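Local coordinates for exopolygalacturonate lyase (Vibrio vulnificus, PDB 5A29), which probably cleaves the pectic polysaccharide polygalacturonate by beta-elimination, as a manganese-binding member of polysaccharide lyase family 2, at residues P226-T232 with Y283-K289; G306-A310 with A321-V326; H442-G446 with T457-L462. One frame throughout, in Å; residues are numbered along the deposited sequence.

Interaction 1. Residues P226-T232 with Y283-K289; sequences PETKGLT and YQFTSPK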
ATOM      1  N   PRO A 226      22.365  -9.044  10.380  1.00 26.38           N
ATOM      2  CA  PRO A 226      23.469  -9.208   9.386  1.00 25.79           C
ATOM      3  C   PRO A 226      23.709  -7.938   8.586  1.00 25.10           C
ATOM      4  O   PRO A 226      22.749  -7.248   8.226  1.00 24.36           O
ATOM      5  CB  PRO A 226      22.929 -10.293   8.427  1.00 27.64           C
ATOM      6  CG  PRO A 226      21.804 -10.974   9.161  1.00 26.37           C
ATOM      7  CD  PRO A 226      21.216  -9.953  10.130  1.00 25.20           C
ATOM      8  N   GLU A 227      24.969  -7.596   8.295  1.00 23.70           N
ATOM      9  CA  GLU A 227      25.286  -6.466   7.433  1.00 24.40           C
ATOM     10  C   GLU A 227      25.461  -6.886   6.015  1.00 27.12           C
ATOM     11  O   GLU A 227      26.270  -7.767   5.734  1.00 26.23           O
ATOM     12  CB  GLU A 227      26.553  -5.738   7.894  1.00 28.97           C
ATOM     13  CG  GLU A 227      26.342  -5.157   9.284  1.00 35.30           C
ATOM     14  CD  GLU A 227      27.638  -4.576   9.849  1.00 46.44           C
ATOM     15  OE1 GLU A 227      28.641  -4.461   9.098  1.00 40.88           O
ATOM     16  OE2 GLU A 227      27.645  -4.245  11.046  1.00 47.50           O
ATOM     17  N   THR A 228      24.722  -6.261   5.105  1.00 19.57           N
ATOM     18  CA  THR A 228      24.826  -6.537   3.686  1.00 22.15           C
ATOM     19  C   THR A 228      24.716  -5.147   3.086  1.00 23.69           C
ATOM     20  O   THR A 228      25.328  -4.214   3.624  1.00 25.30           O
ATOM     21  CB  THR A 228      23.671  -7.421   3.205  1.00 26.47           C
ATOM     22  OG1 THR A 228      22.427  -6.719   3.465  1.00 25.14           O
ATOM     23  CG2 THR A 228      23.661  -8.758   3.986  1.00 26.87           C
ATOM     24  N   LYS A 229      24.053  -4.980   1.946  1.00 23.80           N
ATOM     25  CA  LYS A 229      23.692  -3.599   1.555  1.00 24.68           C
ATOM     26  C   LYS A 229      22.520  -3.026   2.381  1.00 26.54           C
ATOM     27  O   LYS A 229      22.190  -1.845   2.251  1.00 24.94           O
ATOM     28  CB  LYS A 229      23.357  -3.493   0.090  1.00 24.55           C
ATOM     29  CG  LYS A 229      24.575  -3.515  -0.832  1.00 32.40           C
ATOM     30  CD  LYS A 229      24.168  -3.704  -2.278  1.00 34.42           C
ATOM     31  CE  LYS A 229      23.893  -2.345  -2.908  1.00 38.27           C
ATOM     32  NZ  LYS A 229      23.366  -2.342  -4.311  1.00 43.82           N
ATOM     33  N   GLY A 230      21.846  -3.891   3.139  1.00 23.91           N
ATOM     34  CA  GLY A 230      20.762  -3.501   4.044  1.00 24.64           C
ATOM     35  C   GLY A 230      19.468  -3.159   3.257  1.00 27.93           C
ATOM     36  O   GLY A 230      18.627  -2.429   3.767  1.00 27.31           O
ATOM     37  N   LEU A 231      19.332  -3.629   2.015  1.00 20.62           N
ATOM     38  CA  LEU A 231      18.179  -3.225   1.175  1.00 21.73           C
ATOM     39  C   LEU A 231      17.009  -4.225   1.317  1.00 19.80           C
ATOM     40  O   LEU A 231      16.654  -4.898   0.367  1.00 18.82           O
ATOM     41  CB  LEU A 231      18.604  -3.044  -0.272  1.00 21.74           C
ATOM     42  CG  LEU A 231      19.772  -2.034  -0.460  1.00 27.58           C
ATOM     43  CD1 LEU A 231      20.254  -1.970  -1.925  1.00 28.49           C
ATOM     44  CD2 LEU A 231      19.303  -0.647   0.045  1.00 31.47           C
ATOM     45  N   THR A 232      16.511  -4.383   2.524  1.00 15.66           N
ATOM     46  CA  THR A 232      15.521  -5.420   2.762  1.00 18.92           C
ATOM     47  C   THR A 232      14.272  -4.793   3.442  1.00 17.36           C
ATOM     48  O   THR A 232      13.544  -5.458   4.158  1.00 17.00           O
ATOM     49  CB  THR A 232      16.092  -6.570   3.655  1.00 20.79           C
ATOM     50  OG1 THR A 232      16.685  -5.990   4.823  1.00 21.15           O
ATOM     51  CG2 THR A 232      17.244  -7.304   2.881  1.00 20.98           C
ATOM     52  N   TYR A 283      11.258  -3.952  10.606  1.00 16.20           N
ATOM     53  CA  TYR A 283      10.984  -3.282   9.327  1.00 15.99           C
ATOM     54  C   TYR A 283      11.849  -3.902   8.223  1.00 18.21           C
ATOM     55  O   TYR A 283      11.567  -3.773   7.047  1.00 16.59           O
ATOM     56  CB  TYR A 283      11.273  -1.780   9.489  1.00 15.58           C
ATOM     57  CG  TYR A 283      11.010  -0.960   8.242  1.00 15.84           C
ATOM     58  CD1 TYR A 283       9.675  -0.711   7.857  1.00 16.87           C
ATOM     59  CD2 TYR A 283      12.066  -0.438   7.464  1.00 16.57           C
ATOM     60  CE1 TYR A 283       9.415   0.070   6.764  1.00 18.09           C
ATOM     61  CE2 TYR A 283      11.812   0.342   6.335  1.00 18.60           C
ATOM     62  CZ  TYR A 283      10.468   0.538   5.978  1.00 20.69           C
ATOM     63  OH  TYR A 283      10.145   1.323   4.929  1.00 19.23           O
ATOM     64  N   GLN A 284      12.992  -4.499   8.608  1.00 18.23           N
ATOM     65  CA  GLN A 284      13.876  -5.139   7.602  1.00 15.80           C
ATOM     66  C   GLN A 284      14.721  -6.179   8.387  1.00 15.16           C
ATOM     67  O   GLN A 284      14.754  -6.151   9.647  1.00 17.23           O
ATOM     68  CB  GLN A 284      14.803  -4.131   6.892  1.00 16.19           C
ATOM     69  CG  GLN A 284      15.792  -3.412   7.830  1.00 15.95           C
ATOM     70  CD  GLN A 284      16.215  -2.090   7.207  1.00 20.80           C
ATOM     71  OE1 GLN A 284      15.438  -1.107   7.220  1.00 20.20           O
ATOM     72  NE2 GLN A 284      17.415  -2.029   6.668  1.00 20.67           N
ATOM     73  N   PHE A 285      15.428  -7.024   7.656  1.00 16.76           N
ATOM     74  CA  PHE A 285      16.126  -8.161   8.331  1.00 19.15           C
ATOM     75  C   PHE A 285      17.638  -8.069   8.141  1.00 18.95           C
ATOM     76  O   PHE A 285      18.357  -8.966   8.626  1.00 20.49           O
ATOM     77  CB  PHE A 285      15.619  -9.564   7.898  1.00 18.85           C
ATOM     78  CG  PHE A 285      15.609  -9.810   6.417  1.00 19.13           C
ATOM     79  CD1 PHE A 285      14.500  -9.501   5.645  1.00 17.66           C
ATOM     80  CD2 PHE A 285      16.706 -10.411   5.778  1.00 20.16           C
ATOM     81  CE1 PHE A 285      14.461  -9.747   4.266  1.00 22.70           C
ATOM     82  CE2 PHE A 285      16.677 -10.680   4.419  1.00 21.16           C
ATOM     83  CZ  PHE A 285      15.564 -10.379   3.630  1.00 20.51           C
ATOM     84  N   THR A 286      18.107  -7.001   7.496  1.00 19.07           N
ATOM     85  CA  THR A 286      19.577  -6.767   7.387  1.00 20.99           C
ATOM     86  C   THR A 286      19.844  -5.269   7.561  1.00 21.83           C
ATOM     87  O   THR A 286      18.930  -4.480   7.336  1.00 20.45           O
ATOM     88  CB  THR A 286      20.144  -7.201   6.037  1.00 21.50           C
ATOM     89  OG1 THR A 286      19.474  -6.548   4.951  1.00 23.17           O
ATOM     90  CG2 THR A 286      20.073  -8.743   5.839  1.00 22.27           C
ATOM     91  N   SER A 287      21.079  -4.881   7.931  1.00 20.02           N
ATOM     92  CA  SER A 287      21.528  -3.482   7.943  1.00 19.18           C
ATOM     93  C   SER A 287      22.582  -3.296   6.892  1.00 20.09           C
ATOM     94  O   SER A 287      23.251  -4.264   6.450  1.00 20.88           O
ATOM     95  CB  SER A 287      22.244  -3.105   9.271  1.00 22.28           C
ATOM     96  OG  SER A 287      21.357  -3.055  10.376  1.00 24.28           O
ATOM     97  N   PRO A 288      22.752  -2.046   6.472  1.00 20.05           N
ATOM     98  CA  PRO A 288      23.783  -1.685   5.529  1.00 19.62           C
ATOM     99  C   PRO A 288      25.148  -1.673   6.202  1.00 22.57           C
ATOM    100  O   PRO A 288      25.325  -1.142   7.313  1.00 22.05           O
ATOM    101  CB  PRO A 288      23.424  -0.255   5.144  1.00 19.20           C
ATOM    102  CG  PRO A 288      22.672   0.293   6.273  1.00 22.52           C
ATOM    103  CD  PRO A 288      21.962  -0.886   6.951  1.00 17.79           C
ATOM    104  N   LYS A 289      26.105  -2.280   5.518  1.00 21.52           N
ATOM    105  CA  LYS A 289      27.505  -2.175   5.955  1.00 23.19           C
ATOM    106  C   LYS A 289      28.020  -0.735   5.849  1.00 20.21           C
ATOM    107  O   LYS A 289      27.721  -0.024   4.878  1.00 19.98           O
ATOM    108  CB  LYS A 289      28.333  -3.004   4.964  1.00 26.80           C
ATOM    109  CG  LYS A 289      29.664  -3.468   5.502  1.00 41.75           C
ATOM    110  CD  LYS A 289      30.319  -4.429   4.504  1.00 49.43           C
ATOM    111  CE  LYS A 289      31.839  -4.507   4.714  1.00 62.18           C
ATOM    112  NZ  LYS A 289      32.171  -4.921   6.113  1.00 65.79           N
TER
HETATM  113  O   HOH W   1      20.234  -7.883   2.595  1.00 26.55           O

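Interaction 2. Residues G306-A310 with A321-V326; sequences GDRAA and AREGNV. With SRT (S,R meso-tartaric acid), chain Q.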
ATOM      1  N   GLY A 306      26.793   3.301   6.375  1.00 16.89           N
ATOM      2  CA  GLY A 306      26.453   2.428   7.535  1.00 14.92           C
ATOM      3  C   GLY A 306      25.002   2.599   8.004  1.00 19.14           C
ATOM      4  O   GLY A 306      24.283   3.514   7.549  1.00 19.07           O
ATOM      5  N   ASP A 307      24.634   1.824   8.997  1.00 16.17           N
ATOM      6  CA  ASP A 307      23.250   1.805   9.464  1.00 19.54           C
ATOM      7  C   ASP A 307      22.879   3.194  10.011  1.00 19.58           C
ATOM      8  O   ASP A 307      23.603   3.767  10.844  1.00 16.20           O
ATOM      9  CB  ASP A 307      23.133   0.772  10.588  1.00 19.05           C
ATOM     10  CG  ASP A 307      21.690   0.606  11.071  1.00 23.27           C
ATOM     11  OD1 ASP A 307      21.227   1.492  11.780  1.00 18.70           O
ATOM     12  OD2 ASP A 307      21.053  -0.412  10.679  1.00 22.51           O
ATOM     13  N   ARG A 308      21.776   3.734   9.506  1.00 18.22           N
ATOM     14  CA  ARG A 308      21.347   5.142   9.809  1.00 18.66           C
ATOM     15  C   ARG A 308      20.785   5.307  11.189  1.00 17.44           C
ATOM     16  O   ARG A 308      20.914   6.385  11.806  1.00 19.06           O
ATOM     17  CB  ARG A 308      20.310   5.568   8.779  1.00 17.49           C
ATOM     18  CG  ARG A 308      20.942   6.097   7.485  1.00 18.24           C
ATOM     19  CD  ARG A 308      21.421   5.061   6.457  1.00 22.90           C
ATOM     20  NE  ARG A 308      20.334   4.140   6.033  1.00 22.79           N
ATOM     21  CZ  ARG A 308      19.610   4.268   4.919  1.00 21.36           C
ATOM     22  NH1 ARG A 308      19.752   5.315   4.103  1.00 19.04           N
ATOM     23  NH2 ARG A 308      18.697   3.340   4.610  1.00 21.45           N
ATOM     24  N   ALA A 309      20.167   4.244  11.726  1.00 16.55           N
ATOM     25  CA  ALA A 309      19.671   4.343  13.063  1.00 17.56           C
ATOM     26  C   ALA A 309      20.863   4.347  14.030  1.00 19.09           C
ATOM     27  O   ALA A 309      20.833   5.017  15.084  1.00 19.95           O
ATOM     28  CB  ALA A 309      18.707   3.164  13.410  1.00 14.78           C
ATOM     29  N   ALA A 310      21.875   3.520  13.751  1.00 19.96           N
ATOM     30  CA  ALA A 310      23.037   3.419  14.685  1.00 19.62           C
ATOM     31  C   ALA A 310      23.711   4.803  14.694  1.00 19.02           C
ATOM     32  O   ALA A 310      24.088   5.278  15.744  1.00 22.79           O
ATOM     33  CB  ALA A 310      24.049   2.353  14.169  1.00 17.75           C
ATOM     34  N   ALA A 321      19.534   0.251  18.327  1.00 18.44           N
ATOM     35  CA  ALA A 321      19.454   1.268  17.266  1.00 20.23           C
ATOM     36  C   ALA A 321      20.033   0.714  15.971  1.00 21.38           C
ATOM     37  O   ALA A 321      21.177   1.044  15.597  1.00 20.01           O
ATOM     38  CB  ALA A 321      20.190   2.592  17.665  1.00 22.17           C
ATOM     39  N   ARG A 322      19.232  -0.091  15.251  1.00 17.83           N
ATOM     40  CA  ARG A 322      19.554  -0.530  13.916  1.00 17.28           C
ATOM     41  C   ARG A 322      18.257  -0.349  13.134  1.00 17.88           C
ATOM     42  O   ARG A 322      17.173  -0.430  13.721  1.00 17.39           O
ATOM     43  CB  ARG A 322      19.973  -2.035  13.891  1.00 18.35           C
ATOM     44  CG  ARG A 322      21.316  -2.308  14.658  1.00 23.38           C
ATOM     45  CD  ARG A 322      22.503  -1.555  14.018  1.00 25.57           C
ATOM     46  NE  ARG A 322      23.765  -1.876  14.726  1.00 29.64           N
ATOM     47  CZ  ARG A 322      24.177  -1.381  15.898  1.00 37.94           C
ATOM     48  NH1 ARG A 322      23.525  -0.411  16.558  1.00 34.82           N
ATOM     49  NH2 ARG A 322      25.325  -1.857  16.423  1.00 37.77           N
ATOM     50  N   GLU A 323      18.372  -0.222  11.840  1.00 16.97           N
ATOM     51  CA  GLU A 323      17.195   0.250  11.016  1.00 18.59           C
ATOM     52  C   GLU A 323      15.959  -0.631  11.141  1.00 20.18           C
ATOM     53  O   GLU A 323      14.800  -0.119  11.126  1.00 18.33           O
ATOM     54  CB  GLU A 323      17.587   0.390   9.550  1.00 19.70           C
ATOM     55  CG  GLU A 323      18.577   1.560   9.368  1.00 21.07           C
ATOM     56  CD  GLU A 323      19.091   1.684   7.949  1.00 24.85           C
ATOM     57  OE1 GLU A 323      18.315   1.461   6.945  1.00 25.87           O
ATOM     58  OE2 GLU A 323      20.266   2.082   7.779  1.00 21.28           O
ATOM     59  N   GLY A 324      16.179  -1.956  11.186  1.00 18.00           N
ATOM     60  CA  GLY A 324      14.999  -2.871  11.272  1.00 15.90           C
ATOM     61  C   GLY A 324      14.240  -2.748  12.557  1.00 16.71           C
ATOM     62  O   GLY A 324      13.053  -3.080  12.607  1.00 18.29           O
ATOM     63  N   ASN A 325      14.877  -2.256  13.619  1.00 16.44           N
ATOM     64  CA  ASN A 325      14.210  -2.128  14.899  1.00 15.28           C
ATOM     65  C   ASN A 325      13.473  -0.804  15.095  1.00 14.10           C
ATOM     66  O   ASN A 325      12.752  -0.670  16.096  1.00 16.34           O
ATOM     67  CB  ASN A 325      15.193  -2.302  16.069  1.00 17.60           C
ATOM     68  CG  ASN A 325      15.908  -3.653  15.983  1.00 20.17           C
ATOM     69  OD1 ASN A 325      15.244  -4.698  15.936  1.00 17.33           O
ATOM     70  ND2 ASN A 325      17.234  -3.630  15.926  1.00 18.84           N
ATOM     71  N   VAL A 326      13.529   0.077  14.123  1.00 13.35           N
ATOM     72  CA  VAL A 326      12.740   1.355  14.240  1.00 14.19           C
ATOM     73  C   VAL A 326      11.263   1.134  13.784  1.00 14.37           C
ATOM     74  O   VAL A 326      11.034   0.734  12.630  1.00 16.02           O
ATOM     75  CB  VAL A 326      13.370   2.425  13.356  1.00 15.69           C
ATOM     76  CG1 VAL A 326      12.506   3.710  13.327  1.00 14.82           C
ATOM     77  CG2 VAL A 326      14.795   2.774  13.889  1.00 14.96           C
TER
HETATM   78  O1  SRT Q1018      20.605   3.023   0.396  1.00 38.30           O
HETATM   79  O11 SRT Q1018      20.849   5.212   0.822  1.00 27.90           O
HETATM   80  C1  SRT Q1018      20.168   4.203   0.576  1.00 35.39           C
HETATM   81  C2  SRT Q1018      18.706   4.576   0.498  1.00 35.25           C
HETATM   82  O2  SRT Q1018      18.439   5.438  -0.596  1.00 29.97           O
HETATM   83  C3  SRT Q1018      17.636   3.580   0.824  1.00 29.68           C
HETATM   84  O3  SRT Q1018      17.537   4.129   2.130  1.00 30.46           O
HETATM   85  C4  SRT Q1018      16.312   3.910   0.090  1.00 28.38           C
HETATM   86  O4  SRT Q1018      15.476   4.591   0.739  1.00 29.86           O
HETATM   87  O41 SRT Q1018      16.154   3.510  -1.117  1.00 29.30           O

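Interaction 3. Residues H442-G446 with T457-L462; sequences HYGWG and TLNMQL. With EDO (1,2-ethanediol), chain P.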
ATOM      1  N   HIS A 442     -12.403   4.716  20.569  1.00 17.05           N
ATOM      2  CA  HIS A 442     -11.733   5.963  20.399  1.00 20.32           C
ATOM      3  C   HIS A 442     -11.949   6.592  19.042  1.00 22.72           C
ATOM      4  O   HIS A 442     -11.651   7.752  18.915  1.00 24.69           O
ATOM      5  CB  HIS A 442     -10.230   5.843  20.712  1.00 18.92           C
ATOM      6  CG  HIS A 442      -9.985   5.621  22.163  1.00 19.97           C
ATOM      7  ND1 HIS A 442     -10.212   6.609  23.103  1.00 22.10           N
ATOM      8  CD2 HIS A 442      -9.549   4.526  22.852  1.00 19.61           C
ATOM      9  CE1 HIS A 442      -9.960   6.131  24.316  1.00 23.40           C
ATOM     10  NE2 HIS A 442      -9.562   4.868  24.191  1.00 22.72           N
ATOM     11  N   TYR A 443     -12.396   5.836  18.033  1.00 17.35           N
ATOM     12  CA  TYR A 443     -12.805   6.413  16.788  1.00 19.06           C
ATOM     13  C   TYR A 443     -14.269   6.986  16.828  1.00 20.30           C
ATOM     14  O   TYR A 443     -14.758   7.468  15.808  1.00 22.99           O
ATOM     15  CB  TYR A 443     -12.652   5.428  15.613  1.00 18.17           C
ATOM     16  CG  TYR A 443     -11.209   5.372  15.123  1.00 24.61           C
ATOM     17  CD1 TYR A 443     -10.652   6.511  14.573  1.00 30.78           C
ATOM     18  CD2 TYR A 443     -10.420   4.205  15.190  1.00 29.36           C
ATOM     19  CE1 TYR A 443      -9.365   6.550  14.091  1.00 36.23           C
ATOM     20  CE2 TYR A 443      -9.096   4.237  14.673  1.00 30.45           C
ATOM     21  CZ  TYR A 443      -8.568   5.435  14.195  1.00 37.49           C
ATOM     22  OH  TYR A 443      -7.235   5.640  13.770  1.00 38.21           O
ATOM     23  N   GLY A 444     -14.941   6.896  17.961  1.00 20.45           N
ATOM     24  CA  GLY A 444     -16.273   7.487  18.086  1.00 22.09           C
ATOM     25  C   GLY A 444     -17.361   6.546  17.584  1.00 22.94           C
ATOM     26  O   GLY A 444     -18.483   6.954  17.416  1.00 24.37           O
ATOM     27  N   TRP A 445     -17.093   5.250  17.410  1.00 19.45           N
ATOM     28  CA  TRP A 445     -18.121   4.332  16.845  1.00 20.31           C
ATOM     29  C   TRP A 445     -19.190   3.950  17.850  1.00 22.52           C
ATOM     30  O   TRP A 445     -20.227   3.357  17.457  1.00 22.48           O
ATOM     31  CB  TRP A 445     -17.439   2.986  16.457  1.00 19.13           C
ATOM     32  CG  TRP A 445     -16.667   2.949  15.155  1.00 15.95           C
ATOM     33  CD1 TRP A 445     -15.899   3.932  14.567  1.00 18.17           C
ATOM     34  CD2 TRP A 445     -16.611   1.836  14.314  1.00 17.54           C
ATOM     35  NE1 TRP A 445     -15.359   3.446  13.374  1.00 17.35           N
ATOM     36  CE2 TRP A 445     -15.786   2.153  13.226  1.00 17.57           C
ATOM     37  CE3 TRP A 445     -17.227   0.578  14.370  1.00 16.78           C
ATOM     38  CZ2 TRP A 445     -15.526   1.242  12.178  1.00 17.81           C
ATOM     39  CZ3 TRP A 445     -16.982  -0.322  13.341  1.00 18.30           C
ATOM     40  CH2 TRP A 445     -16.165   0.013  12.265  1.00 18.74           C
ATOM     41  N   GLY A 446     -18.895   4.160  19.140  1.00 21.27           N
ATOM     42  CA  GLY A 446     -19.713   3.605  20.230  1.00 23.37           C
ATOM     43  C   GLY A 446     -19.095   2.301  20.777  1.00 26.23           C
ATOM     44  O   GLY A 446     -17.873   2.172  20.825  1.00 23.12           O
ATOM     45  N   THR A 457     -23.719  -1.334  20.354  1.00 24.42           N
ATOM     46  CA  THR A 457     -24.452  -0.060  20.475  1.00 24.86           C
ATOM     47  C   THR A 457     -23.631   0.988  19.700  1.00 24.94           C
ATOM     48  O   THR A 457     -22.668   1.549  20.224  1.00 23.56           O
ATOM     49  CB  THR A 457     -24.593   0.349  21.966  1.00 33.13           C
ATOM     50  OG1 THR A 457     -25.347  -0.677  22.631  1.00 34.66           O
ATOM     51  CG2 THR A 457     -25.376   1.653  22.107  1.00 31.77           C
ATOM     52  N   LEU A 458     -23.951   1.168  18.430  1.00 22.79           N
ATOM     53  CA  LEU A 458     -23.087   1.954  17.526  1.00 20.81           C
ATOM     54  C   LEU A 458     -23.634   3.375  17.327  1.00 29.77           C
ATOM     55  O   LEU A 458     -24.850   3.627  17.433  1.00 25.67           O
ATOM     56  CB  LEU A 458     -22.985   1.281  16.173  1.00 20.53           C
ATOM     57  CG  LEU A 458     -22.473  -0.152  16.261  1.00 20.68           C
ATOM     58  CD1 LEU A 458     -22.565  -0.844  14.907  1.00 19.25           C
ATOM     59  CD2 LEU A 458     -21.058  -0.111  16.818  1.00 22.08           C
ATOM     60  N   ASN A 459     -22.735   4.284  16.993  1.00 26.39           N
ATOM     61  CA  ASN A 459     -23.044   5.716  16.799  1.00 24.37           C
ATOM     62  C   ASN A 459     -23.520   5.925  15.362  1.00 29.42           C
ATOM     63  O   ASN A 459     -22.716   5.966  14.420  1.00 24.60           O
ATOM     64  CB  ASN A 459     -21.755   6.511  17.022  1.00 27.36           C
ATOM     65  CG  ASN A 459     -21.947   8.026  16.927  1.00 33.68           C
ATOM     66  OD1 ASN A 459     -23.052   8.548  16.653  1.00 29.10           O
ATOM     67  ND2 ASN A 459     -20.846   8.727  17.063  1.00 24.00           N
ATOM     68  N   MET A 460     -24.830   6.088  15.164  1.00 25.55           N
ATOM     69  CA  MET A 460     -25.370   6.268  13.809  1.00 29.68           C
ATOM     70  C   MET A 460     -25.283   7.729  13.326  1.00 31.33           C
ATOM     71  O   MET A 460     -25.682   8.018  12.207  1.00 34.04           O
ATOM     72  CB  MET A 460     -26.849   5.837  13.749  1.00 30.11           C
ATOM     73  CG  MET A 460     -27.089   4.459  14.288  1.00 30.55           C
ATOM     74  SD  MET A 460     -26.179   3.256  13.265  1.00 33.80           S
ATOM     75  CE  MET A 460     -26.391   1.746  14.267  1.00 33.05           C
ATOM     76  N   GLN A 461     -24.776   8.623  14.165  1.00 27.90           N
ATOM     77  CA  GLN A 461     -24.523  10.008  13.775  1.00 32.96           C
ATOM     78  C   GLN A 461     -23.035  10.298  13.641  1.00 33.82           C
ATOM     79  O   GLN A 461     -22.643  11.462  13.621  1.00 30.75           O
ATOM     80  CB  GLN A 461     -25.128  11.026  14.807  1.00 35.42           C
ATOM     81  CG  GLN A 461     -26.667  11.057  14.831  1.00 42.05           C
ATOM     82  CD  GLN A 461     -27.253   9.827  15.517  1.00 53.61           C
ATOM     83  OE1 GLN A 461     -26.730   9.361  16.539  1.00 52.42           O
ATOM     84  NE2 GLN A 461     -28.323   9.270  14.942  1.00 55.79           N
ATOM     85  N   LEU A 462     -22.185   9.274  13.560  1.00 30.31           N
ATOM     86  CA  LEU A 462     -20.731   9.520  13.532  1.00 24.60           C
ATOM     87  C   LEU A 462     -20.419  10.368  12.351  1.00 26.61           C
ATOM     88  O   LEU A 462     -20.735   9.969  11.221  1.00 30.38           O
ATOM     89  CB  LEU A 462     -19.984   8.166  13.378  1.00 27.66           C
ATOM     90  CG  LEU A 462     -18.445   8.270  13.316  1.00 30.00           C
ATOM     91  CD1 LEU A 462     -17.829   8.910  14.566  1.00 27.02           C
ATOM     92  CD2 LEU A 462     -17.960   6.850  13.160  1.00 30.43           C
TER
HETATM   93  C1  EDO P1580     -22.814  -2.247  23.823  1.00 56.43           C
HETATM   94  O1  EDO P1580     -23.670  -3.175  23.131  1.00 57.81           O
HETATM   95  C2  EDO P1580     -22.296  -2.817  25.142  1.00 57.51           C
HETATM   96  O2  EDO P1580     -22.759  -4.165  25.282  1.00 61.26           O

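Interaction 1. Residues P226-T232 with Y283-K289
T228 makes two of the three backbone bonds of a short parallel ladder: T228 N reaches S287 O at 2.8 Å and T228 O takes K289 N at 2.8 Å, while S287 N meets P226 O at 2.9 Å. Beside this ladder three threonine hydroxyls gather. T232 OG1 donates to T286 OG1 at 2.8 Å and accepts a longer bond of 3.3 Å from F285 N. A water joins T286 OG1 to T228 OG1, which also receives G230 N in an ST turn, just where the strand ends. Threonine suits T232 because its methyl does separate work: with OG1 tucked between backbone N and carbonyl carbon (chi1 51°), CG2 spreads over one face of the F285 ring, and CB lies 3.8 Å from its centroid in a CH-pi contact. At G230, phi is positive and CA lies only 3.5 Å from P288 N, so a residue without a side chain fits. L231, next along, lines a meso-tartrate pocket. Outward, the F285 ring meets Y270 edge-to-face and packs on L266, both on helix 259-272; Y283 contacts helices 234-250 and 331-349; and P288 rests on E323, in the loop after helix 308-317.

Interaction 2. Residues G306-A310 with A321-V326
A309 and R322 bring their CA atoms to 4.9 Å where the first turn of helix 308-317 lies against the 3-10 turn 323-325. D307 is the N-cap of that helix. Its CG stands anti to the backbone N (chi1 -176°), and its two oxygens are used differently: D307 OD1 accepts A310 N at 2.9 Å, with a weak bond from A309 N, while D307 OD2 receives E323 N at 2.9 Å through its syn lone pair. S287 OG also bonds to OD2. Aspartate is apt here, short enough to cap the helix start and still reach a second backbone. E323 in turn bonds back to the helix start. E323 OE2 takes both R308 N at 2.8 Å and R308 NE at 2.7 Å from the same face of the carboxylate, and R308 NH2 joins E323 OE1 at 3.0 Å. This side-on salt bridge, its planar groups turned 47° apart, fixes the guanidinium's rotation. The small A309 lets the backbones close up, its CB touching V326 CG2 at 4.0 Å. Y398 makes a cation-pi contact with R308. Bent at chi2 and chi3, R308 brings an edge to the meso-tartrate, and R308 NH2 meets tartrate O3 at 2.8 Å.

Interaction 3. Residues H442-G446 with T457-L462
W445 O is approached by two groups of the opposing segment: N459 N donates to it at 2.7 Å, from above the carbonyl plane (48° out of it), and L458 CA adds a weaker CA-H...O contact at 3.2 Å. One residue back along the chain, G444 O receives the side chain of the same asparagine, N459 ND2, at 3.0 Å. That bond is nearly straight, with the oxygen in the amide plane. The side-chain torsion (chi1 -177°) carries the amide across to G444 O, while the backbone N serves W445 O. The other end of the amide is used too: N459 OD1 accepts Q461 N at 3.0 Å in an Asx turn, within the type I turn from N459 to L462. The carboxamide is therefore held at both ends, and asparagine, offering a donor and an acceptor on one short stem, suits the place well. G444 closes helix 430-442 with a Schellman motif, whose positive phi is easily adopted by glycine. G446 then pairs with L458 as a non-hydrogen-bonded antiparallel pair, CA to CA 4.6 Å, where strands 446-447 and 457-458 form an antiparallel two-stranded sheet. L462 CD2 packs against W445 CD1 at 3.8 Å, while L462 CD1 lies against the backbone carbonyls of Y443 and G444. The indole is steadied elsewhere, NE1 bonding to E414 and the ring meeting F488 of helix 484-500. At the exposed edge T457 OG1 holds a 1,2-ethanediol, probably from the crystallisation liquor. The chemistry is that of a helix exit pinned to a neighbouring turn: carbonyls G444 O and W445 O, emerging beyond the last turn, take their donors from the side chain and backbone of one asparagine, so across this contact the polar links are bonds between neutral amide groups.

Overall arrangement
Interactions 1 and 2 belong together: their centres are 9 Å apart, they touch, and strand 287-288 leads on to helix 308-317. Both contribute to meso-tartrate binding, but differently. Interaction 2 is buried and relies on charged side chains, whereas interaction 1, partly buried, uses strand pairing and neutral hydroxyls. A backbone bond from Y283 N to G324 O further ties the two. Interaction 3 lies far off, its centre 43 Å from that of interaction 1 and 40 Å from that of interaction 2. It is partly buried, away from the metal site and the tartrate pockets, and joins the exit of helix 430-442 to strand 457-458 and the turn after it by amide hydrogen bonds and a tryptophan-leucine contact.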